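Local atomic coordinates of conserved Archaeal protein (Sulfolobus acidocaldarius, PDB entry 4OPC), a protein that reduces the double bonds of the geranylgeranyl chains of archaeal membrane lipid precursors with the help of a bound FAD, giving saturated archaeols. Residues H56-K59 with P63-K66; A21-S26 with Q104-E109. One frame throughout, in Å; residues are numbered along the deposited sequence. Where two conformers were deposited one is given.

Interaction 1: residues H56-K59 with P63-K66; sequences HFDK and PYPK. With PGT ((1S)-2-{[{[(2R)-2,3-dihydroxypropyl]oxy}(hydroxy)phosphoryl]oxy}-1-[(palmitoyloxy)methyl]ethyl stearate), chain C.
The extended, proline-rich segment 63-66 turns back past the helix 56-59 it has just left, the two backbones coming closest where the CA atoms of F57 and Y64 lie 6.5 Å apart. F57 lies at the centre of the contact, meeting P63, Y64 and P65. Its CG stands anti to its own carbonyl carbon (chi1 -60°), which directs the ring from the helix toward the loop. P65 lies over one face of that ring, and its CD sits 4.2 Å from the F57 ring centroid, 19° off the normal, a CH-pi contact displaced toward the rim. Proline suits this place: its compact, puckered ring offers polarised CH groups to the aromatic face and fits an extended chain. The carbonyl O of P63 approaches F57 CD2 obliquely at 3.6 Å, while its hydrogen bond comes from Y102 on helix 99-112. F95 meets F57 edge-to-face from strand 87-97. Nearer solvent, in the conformer given, D58 OD1 lies 4.1 Å from Y64 CE1, a loose contact; the charge of D58 is paired with K54. One residue before F57, H56 turns to the phospholipid. Its NE2 donates to O2P of PGT at 3.0 Å (N-H...O 160°), with that oxygen in plane at the ring edge, and H298 and Y341 also bind this lipid. One short helix thus presents an apolar aromatic to the loop, held by apolar and CH-pi forces, and a polar imidazole whose N-H is given to a phosphate oxygen of the lipid head group.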
loop_
_atom_site.group_PDB
_atom_site.type_symbol
_atom_site.label_atom_id
_atom_site.label_comp_id
_atom_site.label_asym_id
_atom_site.label_seq_id
_atom_site.Cartn_x
_atom_site.Cartn_y
_atom_site.Cartn_z
ATOM N N HIS A 56 13.346 3.078 0.065
ATOM C CA HIS A 56 12.405 3.927 -0.664
ATOM C C HIS A 56 12.838 5.382 -0.643
ATOM O O HIS A 56 12.767 6.079 -1.654
ATOM C CB HIS A 56 10.991 3.783 -0.106
ATOM C CG HIS A 56 10.352 2.473 -0.433
ATOM N ND1 HIS A 56 10.135 2.059 -1.729
ATOM C CD2 HIS A 56 9.885 1.483 0.363
ATOM C CE1 HIS A 56 9.557 0.871 -1.717
ATOM N NE2 HIS A 56 9.391 0.502 -0.460
ATOM N N PHE A 57 13.297 5.848 0.512
ATOM C CA PHE A 57 13.767 7.213 0.613
ATOM C C PHE A 57 15.034 7.364 -0.219
ATOM O O PHE A 57 15.215 8.371 -0.895
ATOM C CB PHE A 57 14.008 7.600 2.076
ATOM C CG PHE A 57 12.776 7.501 2.925
ATOM C CD1 PHE A 57 12.437 6.300 3.532
ATOM C CD2 PHE A 57 11.942 8.591 3.096
ATOM C CE1 PHE A 57 11.305 6.190 4.300
ATOM C CE2 PHE A 57 10.796 8.484 3.860
ATOM C CZ PHE A 57 10.480 7.282 4.469
ATOM N N ASP A 58 15.890 6.346 -0.192
ATOM C CA ASP A 58 17.156 6.394 -0.922
ATOM C C ASP A 58 16.983 6.407 -2.440
ATOM O O ASP A 58 17.787 7.005 -3.157
ATOM C CB ASP A 58 18.061 5.230 -0.511
ATOM C CG ASP A 58 18.624 5.393 0.889
ATOM O OD1 ASP A 58 18.686 6.541 1.376
ATOM O OD2 ASP A 58 19.013 4.374 1.495
ATOM N N LYS A 59 15.952 5.734 -2.934
ATOM C CA LYS A 59 15.735 5.644 -4.378
ATOM C C LYS A 59 14.953 6.842 -4.956
ATOM O O LYS A 59 15.135 7.209 -6.113
ATOM C CB LYS A 59 15.036 4.322 -4.717
ATOM C CG LYS A 59 14.906 4.027 -6.205
ATOM C CD LYS A 59 14.579 2.557 -6.453
ATOM C CE LYS A 59 14.449 2.255 -7.940
ATOM N NZ LYS A 59 14.246 0.799 -8.202
ATOM N N PRO A 63 12.721 13.378 1.357
ATOM C CA PRO A 63 13.376 13.863 2.569
ATOM C C PRO A 63 13.553 12.758 3.595
ATOM O O PRO A 63 12.638 11.990 3.877
ATOM C CB PRO A 63 12.395 14.920 3.085
ATOM C CG PRO A 63 11.760 15.449 1.867
ATOM C CD PRO A 63 11.620 14.265 0.946
ATOM N N TYR A 64 14.746 12.697 4.159
ATOM C CA TYR A 64 15.064 11.724 5.180
ATOM C C TYR A 64 14.387 12.110 6.495
ATOM O O TYR A 64 14.470 13.262 6.915
ATOM C CB TYR A 64 16.576 11.719 5.364
ATOM C CG TYR A 64 17.182 10.380 5.668
ATOM C CD1 TYR A 64 17.038 9.310 4.795
ATOM C CD2 TYR A 64 17.936 10.197 6.813
ATOM C CE1 TYR A 64 17.614 8.090 5.073
ATOM C CE2 TYR A 64 18.508 8.993 7.095
ATOM C CZ TYR A 64 18.351 7.942 6.228
ATOM O OH TYR A 64 18.934 6.741 6.539
ATOM N N PRO A 65 13.714 11.151 7.146
ATOM C CA PRO A 65 13.081 11.368 8.453
ATOM C C PRO A 65 14.126 11.766 9.495
ATOM O O PRO A 65 15.210 11.181 9.512
ATOM C CB PRO A 65 12.522 9.989 8.800
ATOM C CG PRO A 65 12.395 9.285 7.489
ATOM C CD PRO A 65 13.521 9.774 6.659
ATOM N N LYS A 66 13.811 12.741 10.345
ATOM C CA LYS A 66 14.767 13.211 11.350
ATOM C C LYS A 66 14.076 13.733 12.606
ATOM O O LYS A 66 12.911 14.110 12.569
ATOM C CB LYS A 66 15.648 14.307 10.754
ATOM C CG LYS A 66 14.860 15.479 10.209
ATOM C CD LYS A 66 15.759 16.633 9.797
ATOM C CE LYS A 66 14.940 17.778 9.216
ATOM N NZ LYS A 66 13.792 18.152 10.095
HETATM C C48 PGT C . -1.435 -11.973 4.014
HETATM C C47 PGT C . -1.902 -10.853 3.107
HETATM C C46 PGT C . -2.420 -9.707 3.952
HETATM C C45 PGT C . -1.341 -9.269 4.922
HETATM C C44 PGT C . -1.531 -7.817 5.309
HETATM C C43 PGT C . -2.076 -7.724 6.723
HETATM C C42 PGT C . -2.411 -6.278 7.013
HETATM C C41 PGT C . -1.117 -5.505 7.052
HETATM C C40 PGT C . -1.255 -4.295 7.943
HETATM C C39 PGT C . 0.116 -3.999 8.508
HETATM C C38 PGT C . 1.093 -3.794 7.379
HETATM C C37 PGT C . 2.483 -3.673 7.956
HETATM C C36 PGT C . 3.433 -3.361 6.826
HETATM C C35 PGT C . 4.866 -3.556 7.265
HETATM C C34 PGT C . 5.783 -3.174 6.119
HETATM C C33 PGT C . 7.201 -3.647 6.360
HETATM C C32 PGT C . 8.206 -2.638 5.836
HETATM C C31 PGT C . 8.414 -2.749 4.334
HETATM O O31 PGT C . 8.274 -1.745 3.661
HETATM O O2 PGT C . 8.752 -3.974 3.706
HETATM C C2 PGT C . 10.111 -4.165 3.357
HETATM C C1 PGT C . 10.496 -3.489 2.057
HETATM O O3P PGT C . 9.597 -2.528 1.540
HETATM P P PGT C . 8.923 -2.815 0.133
HETATM O O1P PGT C . 8.570 -4.286 0.166
HETATM O O2P PGT C . 7.674 -1.973 -0.079
HETATM O O4P PGT C . 9.906 -2.549 -1.091
HETATM C C4 PGT C . 11.303 -2.403 -0.934
HETATM C C5 PGT C . 11.993 -2.291 -2.275
HETATM O O5 PGT C . 12.698 -1.073 -2.340
HETATM C C6 PGT C . 10.965 -2.352 -3.379
HETATM O O6 PGT C . 10.797 -1.092 -3.986
HETATM C C3 PGT C . 10.427 -5.630 3.112
HETATM O O3 PGT C . 10.308 -6.430 4.264
HETATM C C11 PGT C . 9.862 -7.733 3.972
HETATM O O11 PGT C . 10.340 -8.339 3.034
HETATM C C12 PGT C . 8.781 -8.373 4.818
HETATM C C13 PGT C . 8.788 -9.877 4.645
HETATM C C14 PGT C . 7.680 -10.475 5.487
HETATM C C15 PGT C . 6.459 -10.741 4.633
HETATM C C16 PGT C . 5.403 -11.466 5.441
HETATM C C17 PGT C . 4.944 -12.681 4.664
HETATM C C18 PGT C . 4.132 -13.602 5.550
HETATM C C19 PGT C . 3.943 -14.938 4.859
HETATM C C20 PGT C . 5.246 -15.713 4.820
HETATM C C21 PGT C . 5.064 -17.050 5.511
HETATM C C22 PGT C . 5.942 -18.103 4.869
HETATM C C23 PGT C . 5.330 -19.465 5.120
HETATM C C24 PGT C . 6.016 -20.512 4.271
HETATM C C25 PGT C . 4.984 -21.276 3.471
HETATM C C26 PGT C . 5.348 -21.241 2.001
#

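Interaction 2: residues A21-S26 with Q104-E109; sequences AAYQLS and QRVLKE
Y23 and V106 join two helices of the FAD-binding Rossmann-type fold: helix 16-25 follows the first strand of the dinucleotide-binding unit, and helix 99-112 packs beside it. The backbones approach most closely at these two residues, CA to CA 6.8 Å. The small branched V106 suits this close approach, its CG1 resting 4.0 Å from Y23 CB at the base of the tyrosine side chain. Beyond that apolar step, Y23 and E109 run side by side and point the same way, with ring and carboxylate planes 48° apart. The tyrosine is swung into this course by a first torsion of -172°, and Y23 CE1 ends 4.0 Å from E109 OE1. Tyrosine serves here because its ring can pack on P63 of the neighbouring loop while its hydroxyl reaches a polar partner. That partner is a water lying in the plane of the Y23 ring, 2.8 Å from Y23 OH; it also lies close to E109 OE1, at a distance too short to be taken at face value. The other carboxylate oxygen is held one helical turn back by R105, whose NH1 also pairs with E69. The bond from R105 should limit rotation of the carboxylate. R105 NE reaches E109 OE2 at 2.9 Å, nearly straight at 175°, and OE2 lies in the guanidinium plane although the arginine approaches from above the carboxylate plane.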
loop_
_atom_site.group_PDB
_atom_site.type_symbol
_atom_site.label_atom_id
_atom_site.label_comp_id
_atom_site.label_asym_id
_atom_site.label_seq_id
_atom_site.Cartn_x
_atom_site.Cartn_y
_atom_site.Cartn_z
ATOM N N ALA A 21 3.673 13.321 -4.341
ATOM C CA ALA A 21 3.416 13.961 -5.629
ATOM C C ALA A 21 3.708 15.463 -5.550
ATOM O O ALA A 21 4.365 16.024 -6.438
ATOM C CB ALA A 21 1.975 13.708 -6.074
ATOM N N ALA A 22 3.224 16.109 -4.490
ATOM C CA ALA A 22 3.433 17.546 -4.312
ATOM C C ALA A 22 4.926 17.859 -4.227
ATOM O O ALA A 22 5.421 18.784 -4.886
ATOM C CB ALA A 22 2.722 18.031 -3.057
ATOM N N TYR A 23 5.651 17.086 -3.419
ATOM C CA TYR A 23 7.069 17.337 -3.233
ATOM C C TYR A 23 7.834 17.154 -4.546
ATOM O O TYR A 23 8.647 17.999 -4.929
ATOM C CB TYR A 23 7.638 16.429 -2.141
ATOM C CG TYR A 23 9.054 16.770 -1.778
ATOM C CD1 TYR A 23 9.334 17.805 -0.890
ATOM C CD2 TYR A 23 10.115 16.078 -2.330
ATOM C CE1 TYR A 23 10.637 18.130 -0.558
ATOM C CE2 TYR A 23 11.426 16.393 -2.002
ATOM C CZ TYR A 23 11.676 17.418 -1.117
ATOM O OH TYR A 23 12.972 17.738 -0.780
ATOM N N GLN A 24 7.540 16.071 -5.254
ATOM C CA GLN A 24 8.231 15.762 -6.500
ATOM C C GLN A 24 7.915 16.743 -7.635
ATOM O O GLN A 24 8.707 16.881 -8.562
ATOM C CB GLN A 24 7.934 14.312 -6.933
ATOM C CG GLN A 24 8.363 13.252 -5.926
ATOM C CD GLN A 24 9.842 12.946 -5.949
ATOM O OE1 GLN A 24 10.648 13.707 -6.488
ATOM N NE2 GLN A 24 10.215 11.821 -5.352
ATOM N N LEU A 25 6.760 17.403 -7.570
ATOM C CA LEU A 25 6.386 18.390 -8.591
ATOM C C LEU A 25 6.853 19.801 -8.267
ATOM O O LEU A 25 6.750 20.697 -9.105
ATOM C CB LEU A 25 4.876 18.405 -8.809
ATOM C CG LEU A 25 4.313 17.236 -9.614
ATOM C CD1 LEU A 25 2.804 17.173 -9.435
ATOM C CD2 LEU A 25 4.693 17.361 -11.074
ATOM N N SER A 26 7.383 19.997 -7.064
ATOM C CA SER A 26 7.702 21.339 -6.588
ATOM C C SER A 26 9.003 21.893 -7.188
ATOM O O SER A 26 9.790 21.161 -7.789
ATOM C CB SER A 26 7.748 21.360 -5.056
ATOM O OG SER A 26 8.887 20.678 -4.558
ATOM N N GLN A 104 3.616 15.862 7.533
ATOM C CA GLN A 104 3.405 17.304 7.600
ATOM C C GLN A 104 4.652 18.076 7.198
ATOM O O GLN A 104 4.553 19.150 6.586
ATOM C CB GLN A 104 2.899 17.716 8.986
ATOM C CG GLN A 104 1.445 17.274 9.221
ATOM C CD GLN A 104 1.045 17.244 10.679
ATOM O OE1 GLN A 104 1.464 18.088 11.476
ATOM N NE2 GLN A 104 0.220 16.264 11.040
ATOM N N ARG A 105 5.827 17.557 7.537
ATOM C CA ARG A 105 7.064 18.232 7.151
ATOM C C ARG A 105 7.255 18.198 5.636
ATOM O O ARG A 105 7.651 19.200 5.035
ATOM C CB ARG A 105 8.279 17.629 7.865
ATOM C CG ARG A 105 9.623 18.219 7.423
ATOM C CD ARG A 105 10.703 17.147 7.569
ATOM N NE ARG A 105 11.830 17.345 6.675
ATOM C CZ ARG A 105 12.776 16.439 6.479
ATOM N NH1 ARG A 105 12.719 15.272 7.118
ATOM N NH2 ARG A 105 13.776 16.694 5.646
ATOM N N VAL A 106 6.975 17.058 5.017
ATOM C CA VAL A 106 7.016 16.959 3.559
ATOM C C VAL A 106 6.090 17.999 2.939
ATOM O O VAL A 106 6.485 18.724 2.032
ATOM C CB VAL A 106 6.641 15.549 3.071
ATOM C CG1 VAL A 106 6.526 15.506 1.554
ATOM C CG2 VAL A 106 7.677 14.537 3.555
ATOM N N LEU A 107 4.873 18.106 3.464
ATOM C CA LEU A 107 3.921 19.086 2.947
ATOM C C LEU A 107 4.389 20.519 3.155
ATOM O O LEU A 107 4.269 21.341 2.252
ATOM C CB LEU A 107 2.554 18.889 3.584
ATOM C CG LEU A 107 1.812 17.642 3.127
ATOM C CD1 LEU A 107 0.605 17.442 4.026
ATOM C CD2 LEU A 107 1.394 17.794 1.682
ATOM N N LYS A 108 4.924 20.826 4.334
ATOM C CA LYS A 108 5.394 22.182 4.604
ATOM C C LYS A 108 6.561 22.545 3.692
ATOM O O LYS A 108 6.670 23.685 3.237
ATOM C CB LYS A 108 5.757 22.343 6.078
ATOM C CG LYS A 108 4.525 22.370 6.984
ATOM C CD LYS A 108 4.884 22.473 8.457
ATOM C CE LYS A 108 3.655 22.249 9.330
ATOM N NZ LYS A 108 4.009 22.057 10.767
ATOM N N GLU A 109 7.425 21.576 3.399
ATOM C CA GLU A 109 8.531 21.844 2.486
ATOM C C GLU A 109 8.039 22.027 1.055
ATOM O O GLU A 109 8.499 22.923 0.358
ATOM C CB GLU A 109 9.609 20.764 2.583
ATOM C CG GLU A 109 10.342 20.842 3.905
ATOM C CD GLU A 109 11.569 19.958 3.979
ATOM O OE1 GLU A 109 11.994 19.421 2.931
ATOM O OE2 GLU A 109 12.110 19.813 5.097
HETATM O O HOH W 1 12.884 20.014 0.774
#

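In the fold
Interaction 1 is nested inside the chain loop closed by interaction 2, and their centres lie 13 Å apart. The loop 63-66 joins them, reaching both F57 and the side chains of Y23 and R105. P63 CG packs 3.6 Å from Y23 CZ, and R105 NH1 lies 2.7 Å from Y64 O, a probable hydrogen bond. The same arginine packs against K66, with its CZ 3.7 Å from K66 CE. Both contacts lie near the cofactor: the side chain of F57 is about 9 Å from the reduced flavin dinucleotide and that of V106 about 11 Å. Both also lie near F16 of the FAD site, at about 5 and 7 Å between side chains, but of the residues in these two contacts, H56 is the one in the lipid pocket.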